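Local coordinates for putative cell surface protein (Streptococcus pyogenes, PDB 4OFQ) that probably acts as a surface adhesin of the antigen I/II family, its C-terminal region here forming two beta-sandwich domains with a calcium ion bound in one, at residues 32-37 and 230-235; 161-166 and 188-193. One frame throughout, in Å; residues are numbered along the deposited sequence. Where two conformers were deposited one is given.

Contact 1: 32-37 and 230-235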
ATOM      1  N   SER A  32      -1.890  -2.533   7.518  1.00 13.80           N
ATOM      2  CA  SER A  32      -2.129  -2.947   6.144  1.00 13.33           C
ATOM      3  C   SER A  32      -2.138  -1.751   5.178  1.00 12.46           C
ATOM      4  O   SER A  32      -2.451  -0.601   5.560  1.00 15.00           O
ATOM      5  CB  SER A  32      -3.426  -3.761   6.028  1.00 14.99           C
ATOM      6  OG  SER A  32      -4.537  -3.002   6.457  1.00 15.00           O
ATOM      7  N   VAL A  33      -1.777  -2.031   3.932  1.00 12.97           N
ATOM      8  CA  VAL A  33      -1.715  -1.020   2.880  1.00 14.61           C
ATOM      9  C   VAL A  33      -2.395  -1.593   1.644  1.00 16.99           C
ATOM     10  O   VAL A  33      -2.828  -2.744   1.656  1.00 15.86           O
ATOM     11  CB  VAL A  33      -0.255  -0.635   2.541  1.00 13.04           C
ATOM     12  CG1 VAL A  33       0.434  -0.058   3.769  1.00 12.84           C
ATOM     13  CG2 VAL A  33       0.520  -1.868   1.996  1.00 10.54           C
ATOM     14  N   LEU A  34      -2.482  -0.791   0.584  1.00 10.80           N
ATOM     15  CA  LEU A  34      -3.175  -1.164  -0.648  1.00 10.89           C
ATOM     16  C   LEU A  34      -2.161  -1.348  -1.788  1.00 12.65           C
ATOM     17  O   LEU A  34      -1.034  -0.859  -1.691  1.00 14.10           O
ATOM     18  CB  LEU A  34      -4.212  -0.080  -0.997  1.00 14.02           C
ATOM     19  CG  LEU A  34      -5.289   0.101   0.079  1.00 15.27           C
ATOM     20  CD1 LEU A  34      -6.191   1.294  -0.225  1.00 16.82           C
ATOM     21  CD2 LEU A  34      -6.116  -1.175   0.176  1.00 13.29           C
ATOM     22  N   PRO A  35      -2.547  -2.071  -2.861  1.00 11.44           N
ATOM     23  CA  PRO A  35      -1.627  -2.350  -3.971  1.00 14.22           C
ATOM     24  C   PRO A  35      -0.958  -1.090  -4.564  1.00 11.52           C
ATOM     25  O   PRO A  35       0.229  -1.099  -4.933  1.00 11.98           O
ATOM     26  CB  PRO A  35      -2.541  -2.992  -5.008  1.00 13.89           C
ATOM     27  CG  PRO A  35      -3.574  -3.708  -4.195  1.00 14.27           C
ATOM     28  CD  PRO A  35      -3.810  -2.826  -2.996  1.00 11.30           C
ATOM     29  N   ASN A  36      -1.726  -0.014  -4.670  1.00 11.40           N
ATOM     30  CA  ASN A  36      -1.201   1.222  -5.245  1.00 13.41           C
ATOM     31  C   ASN A  36      -0.613   2.190  -4.214  1.00  9.33           C
ATOM     32  O   ASN A  36      -0.332   3.340  -4.545  1.00 11.06           O
ATOM     33  CB  ASN A  36      -2.273   1.916  -6.115  1.00 11.04           C
ATOM     34  CG  ASN A  36      -3.439   2.486  -5.290  1.00 10.52           C
ATOM     35  OD1 ASN A  36      -3.407   2.496  -4.054  1.00 10.22           O
ATOM     36  ND2 ASN A  36      -4.469   2.976  -5.983  1.00 11.59           N
ATOM     37  N   SER A  37      -0.461   1.743  -2.966  1.00 10.75           N
ATOM     38  CA  SER A  37       0.080   2.599  -1.893  1.00  9.19           C
ATOM     39  C   SER A  37       1.523   3.021  -2.155  1.00 12.51           C
ATOM     40  O   SER A  37       2.301   2.275  -2.750  1.00 14.74           O
ATOM     41  CB  SER A  37       0.021   1.892  -0.525  1.00  9.40           C
ATOM     42  OG  SER A  37      -1.328   1.659  -0.118  1.00 19.27           O
ATOM     43  N   ARG A 230      -5.474  -0.582   9.534  1.00 26.17           N
ATOM     44  CA  ARG A 230      -4.947  -0.209   8.235  1.00 18.72           C
ATOM     45  C   ARG A 230      -4.114   1.070   8.392  1.00 16.67           C
ATOM     46  O   ARG A 230      -4.238   1.784   9.397  1.00 19.74           O
ATOM     47  CB  ARG A 230      -6.099   0.017   7.255  1.00 14.27           C
ATOM     48  CG  ARG A 230      -7.073   1.086   7.737  1.00 14.11           C
ATOM     49  CD  ARG A 230      -8.142   1.315   6.722  1.00 13.08           C
ATOM     50  NE  ARG A 230      -9.087   2.345   7.122  1.00 13.70           N
ATOM     51  CZ  ARG A 230     -10.206   2.106   7.789  1.00 15.00           C
ATOM     52  NH1 ARG A 230     -10.516   0.862   8.149  1.00 13.19           N
ATOM     53  NH2 ARG A 230     -11.011   3.114   8.096  1.00 13.30           N
ATOM     54  N   GLY A 231      -3.259   1.353   7.412  1.00 16.36           N
ATOM     55  CA  GLY A 231      -2.401   2.525   7.465  1.00 17.24           C
ATOM     56  C   GLY A 231      -2.866   3.695   6.605  1.00 20.50           C
ATOM     57  O   GLY A 231      -2.066   4.565   6.231  1.00 18.87           O
ATOM     58  N   TYR A 232      -4.162   3.738   6.313  1.00 17.12           N
ATOM     59  CA  TYR A 232      -4.702   4.739   5.401  1.00 15.43           C
ATOM     60  C   TYR A 232      -6.151   5.068   5.733  1.00 17.65           C
ATOM     61  O   TYR A 232      -6.867   4.263   6.330  1.00 14.34           O
ATOM     62  CB  TYR A 232      -4.647   4.233   3.954  1.00 14.82           C
ATOM     63  CG  TYR A 232      -5.351   2.905   3.766  1.00 13.80           C
ATOM     64  CD1 TYR A 232      -4.671   1.706   3.956  1.00 13.97           C
ATOM     65  CD2 TYR A 232      -6.693   2.852   3.410  1.00 12.86           C
ATOM     66  CE1 TYR A 232      -5.299   0.496   3.802  1.00 13.55           C
ATOM     67  CE2 TYR A 232      -7.330   1.650   3.248  1.00 19.71           C
ATOM     68  CZ  TYR A 232      -6.636   0.474   3.443  1.00 12.27           C
ATOM     69  OH  TYR A 232      -7.282  -0.727   3.296  1.00 11.68           O
ATOM     70  N   ASP A 233      -6.571   6.247   5.305  1.00 15.04           N
ATOM     71  CA  ASP A 233      -7.973   6.651   5.370  1.00 19.66           C
ATOM     72  C   ASP A 233      -8.619   6.468   4.007  1.00 15.18           C
ATOM     73  O   ASP A 233      -7.935   6.190   3.021  1.00 16.76           O
ATOM     74  CB  ASP A 233      -8.054   8.103   5.819  1.00 17.73           C
ATOM     75  CG  ASP A 233      -7.372   8.317   7.143  1.00 24.09           C
ATOM     76  OD1 ASP A 233      -7.688   7.554   8.070  1.00 20.76           O
ATOM     77  OD2 ASP A 233      -6.492   9.201   7.246  1.00 25.11           O
ATOM     78  N   LEU A 234      -9.934   6.633   3.944  1.00 13.41           N
ATOM     79  CA  LEU A 234     -10.676   6.367   2.711  1.00 12.69           C
ATOM     80  C   LEU A 234     -10.936   7.628   1.879  1.00 14.49           C
ATOM     81  O   LEU A 234     -11.445   8.613   2.398  1.00 16.17           O
ATOM     82  CB  LEU A 234     -11.996   5.676   3.037  1.00 18.44           C
ATOM     83  CG  LEU A 234     -11.850   4.238   3.546  1.00 26.80           C
ATOM     84  CD1 LEU A 234     -13.182   3.665   4.047  1.00 25.11           C
ATOM     85  CD2 LEU A 234     -11.259   3.368   2.440  1.00 22.86           C
ATOM     86  N   THR A 235     -10.582   7.598   0.591  1.00 16.06           N
ATOM     87  CA  THR A 235     -10.871   8.732  -0.296  1.00 14.06           C
ATOM     88  C   THR A 235     -11.771   8.363  -1.487  1.00 16.72           C
ATOM     89  O   THR A 235     -12.351   9.239  -2.141  1.00 18.99           O
ATOM     90  CB  THR A 235      -9.591   9.438  -0.786  1.00 21.77           C
ATOM     91  OG1 THR A 235      -8.712   8.491  -1.397  1.00 26.50           O
ATOM     92  CG2 THR A 235      -8.872  10.097   0.376  1.00 22.44           C
TER
HETATM   93  O   HOH W   1      -5.760  -2.719   4.016  1.00 13.18           O
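Tyr232 lays its ring against Leu34, whose isobutyl group covers one face: Leu34 CD1 sits 3.9 Å from the centroid of the Tyr232 ring and 19° off the normal, a CH-pi contact. Leu34 CG, 3.6 Å from Tyr232 CZ, shares that face, while Leu34 CD2 reaches on to the phenol oxygen, and the leucine stands nearly perpendicular to the tyrosine side chain. The opposite face carries CD of Arg230, so the ring is clamped between an aliphatic branch of one segment and an arginine methylene of its own. Near the ring plane, Ser32 O approaches the edge at CE1. Ser32 O also accepts the direct hydrogen bond of the contact, from Gly231 N at 2.8 Å and in the carbonyl plane, beside a single backbone bridge between Ser32 and Arg230. A water in the plane of the ring ties the phenol to the serine, 2.6 Å from Tyr232 OH and 2.7 Å from Ser32 OG.

Behind this shell, the chain of Arg230 runs extended from CG to NE, bringing NE to Tyr232 O in a weak bond (130° at the hydrogen); NH1 is held more firmly by Ser306 O. Leu34 opens a type I turn closed by Ser37, and Ser37 OG accepts a hydrogen bond from Leu34 N at 2.8 Å. Asp233 forms salt bridges to Arg304 and Lys24. The contact joins the C2 domain to the C-terminal domain of the antigen I/II chain: the 32-33 strand, on the rim of a six-stranded mixed sheet beside strand 177-188, meets the loop that leads from strand 216-222 to strand 237-242.

Contact 2: 161-166 and 188-193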
ATOM      1  N   PHE A 161       2.818  -8.305  -7.326  1.00 20.73           N
ATOM      2  CA  PHE A 161       2.754  -8.738  -5.940  1.00 24.57           C
ATOM      3  C   PHE A 161       1.343  -8.467  -5.424  1.00 25.03           C
ATOM      4  O   PHE A 161       0.983  -7.327  -5.125  1.00 25.06           O
ATOM      5  CB  PHE A 161       3.807  -8.017  -5.092  1.00 24.87           C
ATOM      6  CG  PHE A 161       3.845  -8.471  -3.656  1.00 18.09           C
ATOM      7  CD1 PHE A 161       4.435  -9.678  -3.309  1.00 22.25           C
ATOM      8  CD2 PHE A 161       3.290  -7.687  -2.658  1.00 20.56           C
ATOM      9  CE1 PHE A 161       4.473 -10.100  -1.988  1.00 24.61           C
ATOM     10  CE2 PHE A 161       3.321  -8.097  -1.340  1.00 14.69           C
ATOM     11  CZ  PHE A 161       3.914  -9.314  -1.003  1.00 20.61           C
ATOM     12  N   LYS A 162       0.546  -9.526  -5.331  1.00 25.69           N
ATOM     13  CA  LYS A 162      -0.891  -9.392  -5.109  1.00 33.46           C
ATOM     14  C   LYS A 162      -1.266  -9.581  -3.646  1.00 25.48           C
ATOM     15  O   LYS A 162      -2.302  -9.100  -3.191  1.00 25.56           O
ATOM     16  CB  LYS A 162      -1.645 -10.426  -5.950  1.00 38.96           C
ATOM     17  CG  LYS A 162      -1.289 -10.420  -7.428  1.00 44.76           C
ATOM     18  CD  LYS A 162      -2.044  -9.344  -8.185  1.00 51.62           C
ATOM     19  CE  LYS A 162      -1.889  -9.528  -9.690  1.00 59.94           C
ATOM     20  NZ  LYS A 162      -2.738  -8.581 -10.463  1.00 63.36           N
ATOM     21  N   LYS A 163      -0.425 -10.310  -2.923  1.00 29.91           N
ATOM     22  CA  LYS A 163      -0.660 -10.564  -1.513  1.00 35.85           C
ATOM     23  C   LYS A 163       0.628 -10.997  -0.842  1.00 33.73           C
ATOM     24  O   LYS A 163       1.562 -11.462  -1.499  1.00 40.85           O
ATOM     25  CB  LYS A 163      -1.723 -11.653  -1.328  1.00 39.71           C
ATOM     26  CG  LYS A 163      -1.268 -13.052  -1.742  1.00 38.22           C
ATOM     27  CD  LYS A 163      -2.360 -14.083  -1.470  1.00 49.75           C
ATOM     28  CE  LYS A 163      -1.973 -15.475  -1.952  1.00 54.09           C
ATOM     29  NZ  LYS A 163      -0.817 -16.032  -1.195  1.00 52.82           N
ATOM     30  N   GLY A 164       0.662 -10.856   0.476  1.00 24.27           N
ATOM     31  CA  GLY A 164       1.820 -11.250   1.255  1.00 26.41           C
ATOM     32  C   GLY A 164       2.226 -10.114   2.168  1.00 27.52           C
ATOM     33  O   GLY A 164       1.507  -9.123   2.311  1.00 23.76           O
ATOM     34  N   ASP A 165       3.386 -10.242   2.794  1.00 24.98           N
ATOM     35  CA  ASP A 165       3.868  -9.159   3.630  1.00 23.21           C
ATOM     36  C   ASP A 165       5.001  -8.400   2.966  1.00 17.34           C
ATOM     37  O   ASP A 165       5.685  -8.920   2.096  1.00 20.96           O
ATOM     38  CB  ASP A 165       4.266  -9.681   5.001  1.00 27.46           C
ATOM     39  CG  ASP A 165       3.123 -10.399   5.682  1.00 34.11           C
ATOM     40  OD1 ASP A 165       2.199  -9.708   6.176  1.00 33.88           O
ATOM     41  OD2 ASP A 165       3.139 -11.649   5.687  1.00 34.03           O
ATOM     42  N   ILE A 166       5.144  -7.143   3.368  1.00 15.27           N
ATOM     43  CA  ILE A 166       6.155  -6.249   2.844  1.00 13.15           C
ATOM     44  C   ILE A 166       7.119  -5.991   3.981  1.00 15.48           C
ATOM     45  O   ILE A 166       6.691  -5.674   5.093  1.00 18.11           O
ATOM     46  CB  ILE A 166       5.504  -4.916   2.444  1.00 13.60           C
ATOM     47  CG1 ILE A 166       4.438  -5.162   1.368  1.00 14.05           C
ATOM     48  CG2 ILE A 166       6.559  -3.930   1.954  1.00 12.26           C
ATOM     49  CD1 ILE A 166       3.298  -4.141   1.377  1.00 15.01           C
ATOM     50  N   LEU A 188       0.008  -6.498   2.805  1.00 16.33           N
ATOM     51  CA  LEU A 188      -0.755  -6.081   1.640  1.00 17.96           C
ATOM     52  C   LEU A 188      -2.099  -6.791   1.651  1.00 15.34           C
ATOM     53  O   LEU A 188      -2.162  -8.009   1.545  1.00 14.19           O
ATOM     54  CB  LEU A 188      -0.004  -6.377   0.338  1.00 18.53           C
ATOM     55  CG  LEU A 188      -0.836  -6.126  -0.922  1.00 19.77           C
ATOM     56  CD1 LEU A 188      -1.358  -4.689  -0.964  1.00 21.85           C
ATOM     57  CD2 LEU A 188      -0.029  -6.433  -2.175  1.00 23.40           C
ATOM     58  N   SER A 189      -3.174  -6.022   1.798  1.00 18.10           N
ATOM     59  CA  SER A 189      -4.511  -6.580   1.724  1.00 25.94           C
ATOM     60  C   SER A 189      -4.752  -7.161   0.338  1.00 22.26           C
ATOM     61  O   SER A 189      -4.392  -6.548  -0.665  1.00 23.14           O
ATOM     62  CB  SER A 189      -5.549  -5.498   2.019  1.00 28.27           C
ATOM     63  OG  SER A 189      -5.586  -5.214   3.400  1.00 28.74           O
ATOM     64  N   GLU A 190      -5.318  -8.359   0.284  1.00 25.72           N
ATOM     65  CA  GLU A 190      -5.715  -8.913  -0.998  1.00 26.81           C
ATOM     66  C   GLU A 190      -7.123  -8.426  -1.272  1.00 21.98           C
ATOM     67  O   GLU A 190      -8.049  -8.721  -0.515  1.00 18.93           O
ATOM     68  CB  GLU A 190      -5.670 -10.433  -0.998  1.00 38.07           C
ATOM     69  CG  GLU A 190      -6.029 -11.028  -2.351  1.00 48.54           C
ATOM     70  CD  GLU A 190      -5.941 -12.540  -2.368  1.00 57.70           C
ATOM     71  OE1 GLU A 190      -5.316 -13.106  -1.446  1.00 63.76           O
ATOM     72  OE2 GLU A 190      -6.500 -13.158  -3.301  1.00 55.18           O
ATOM     73  N   LEU A 191      -7.267  -7.675  -2.360  0.50 18.07           N
ATOM     74  CA  LEU A 191      -8.537  -7.081  -2.747  0.50 18.72           C
ATOM     75  C   LEU A 191      -9.312  -8.042  -3.633  0.50 14.72           C
ATOM     76  O   LEU A 191      -8.802  -8.479  -4.660  0.50 18.37           O
ATOM     77  CB  LEU A 191      -8.285  -5.788  -3.531  0.50 15.05           C
ATOM     78  CG  LEU A 191      -7.322  -4.803  -2.881  0.50 19.44           C
ATOM     79  CD1 LEU A 191      -7.125  -3.579  -3.771  0.50 15.95           C
ATOM     80  CD2 LEU A 191      -7.847  -4.402  -1.510  0.50 21.96           C
ATOM     81  N   THR A 192     -10.543  -8.367  -3.237  1.00 16.16           N
ATOM     82  CA  THR A 192     -11.433  -9.159  -4.092  1.00 17.81           C
ATOM     83  C   THR A 192     -12.858  -8.615  -3.948  1.00 12.75           C
ATOM     84  O   THR A 192     -13.240  -8.113  -2.888  1.00 13.62           O
ATOM     85  CB  THR A 192     -11.410 -10.690  -3.757  1.00 19.31           C
ATOM     86  OG1 THR A 192     -12.042 -10.924  -2.498  1.00 23.57           O
ATOM     87  CG2 THR A 192      -9.996 -11.248  -3.712  1.00 23.52           C
ATOM     88  N   VAL A 193     -13.632  -8.684  -5.024  1.00  9.09           N
ATOM     89  CA  VAL A 193     -15.060  -8.378  -4.941  1.00 10.02           C
ATOM     90  C   VAL A 193     -15.827  -9.441  -5.715  1.00 14.07           C
ATOM     91  O   VAL A 193     -15.254 -10.142  -6.546  1.00 10.99           O
ATOM     92  CB  VAL A 193     -15.411  -6.967  -5.492  1.00 11.72           C
ATOM     93  CG1 VAL A 193     -14.848  -5.875  -4.556  1.00 11.03           C
ATOM     94  CG2 VAL A 193     -14.887  -6.800  -6.906  1.00 12.04           C
TER
HETATM   95  O   HOH W   2      -1.404 -10.463   1.705  1.00 40.92           O
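Leu188 fits its side chain against Phe161 and Ile166, and the apolar part of the contact centres on it. Leu188 CD2 lies 3.6 Å from Phe161 CD2, the two side chains running antiparallel past one another. The same methyl, Leu188 CD2, is 3.2 Å from the backbone Phe161 O. With CG anti to the backbone N (chi1 172°), the leucine extends along the 161-163 backbone, while Ile166 CD1 meets Leu188 CB from the other end of the segment at 4.1 Å.

Backbone bonding is sparse. Leu188 N donates to Gly164 O at 3.1 Å, nearly straight and almost in line with the carbonyl bond. A water donates to Leu188 O and lies doubtfully close to Gly164 N. Strands 164-174 and 177-188 form a beta hairpin of the mixed sheet, and the contact lies at its open end, away from the 174-177 connection. Phe161 folds back over its own segment, with Lys163 O above one ring face and Asp165 N in plane at the edge.

At the exposed side, Lys163 and Glu190 extend alongside each other in a common direction. Glu190 OE1 touches the methylene Lys163 CD at 3.1 Å, but the ammonium bends away: Lys163 NZ remains 5.4 Å from Glu190 OE1, so any attraction between the charges acts at a distance.

How the contacts relate
The centres of the two contacts lie 11 Å apart near the middle of the elongated chain, and contact 2 is nested within the long loop closed by contact 1. Both reach the mixed sheet that contains strands 32-33, 177-188 and 164-174. They meet directly: Ser189 N probably bonds to Val33 O, and Leu188 CD1 packs on the Leu34-Pro35 backbone while Leu191 CD1 abuts Pro35. Contact 2 ties the chain leaving strand 177-188 toward strand 194-198 to the 161-166 segment; contact 1 brings a loop from the later part back to the early strand. Contact 1 links the two domains, while contact 2 fastens the connecting segment between them to the first.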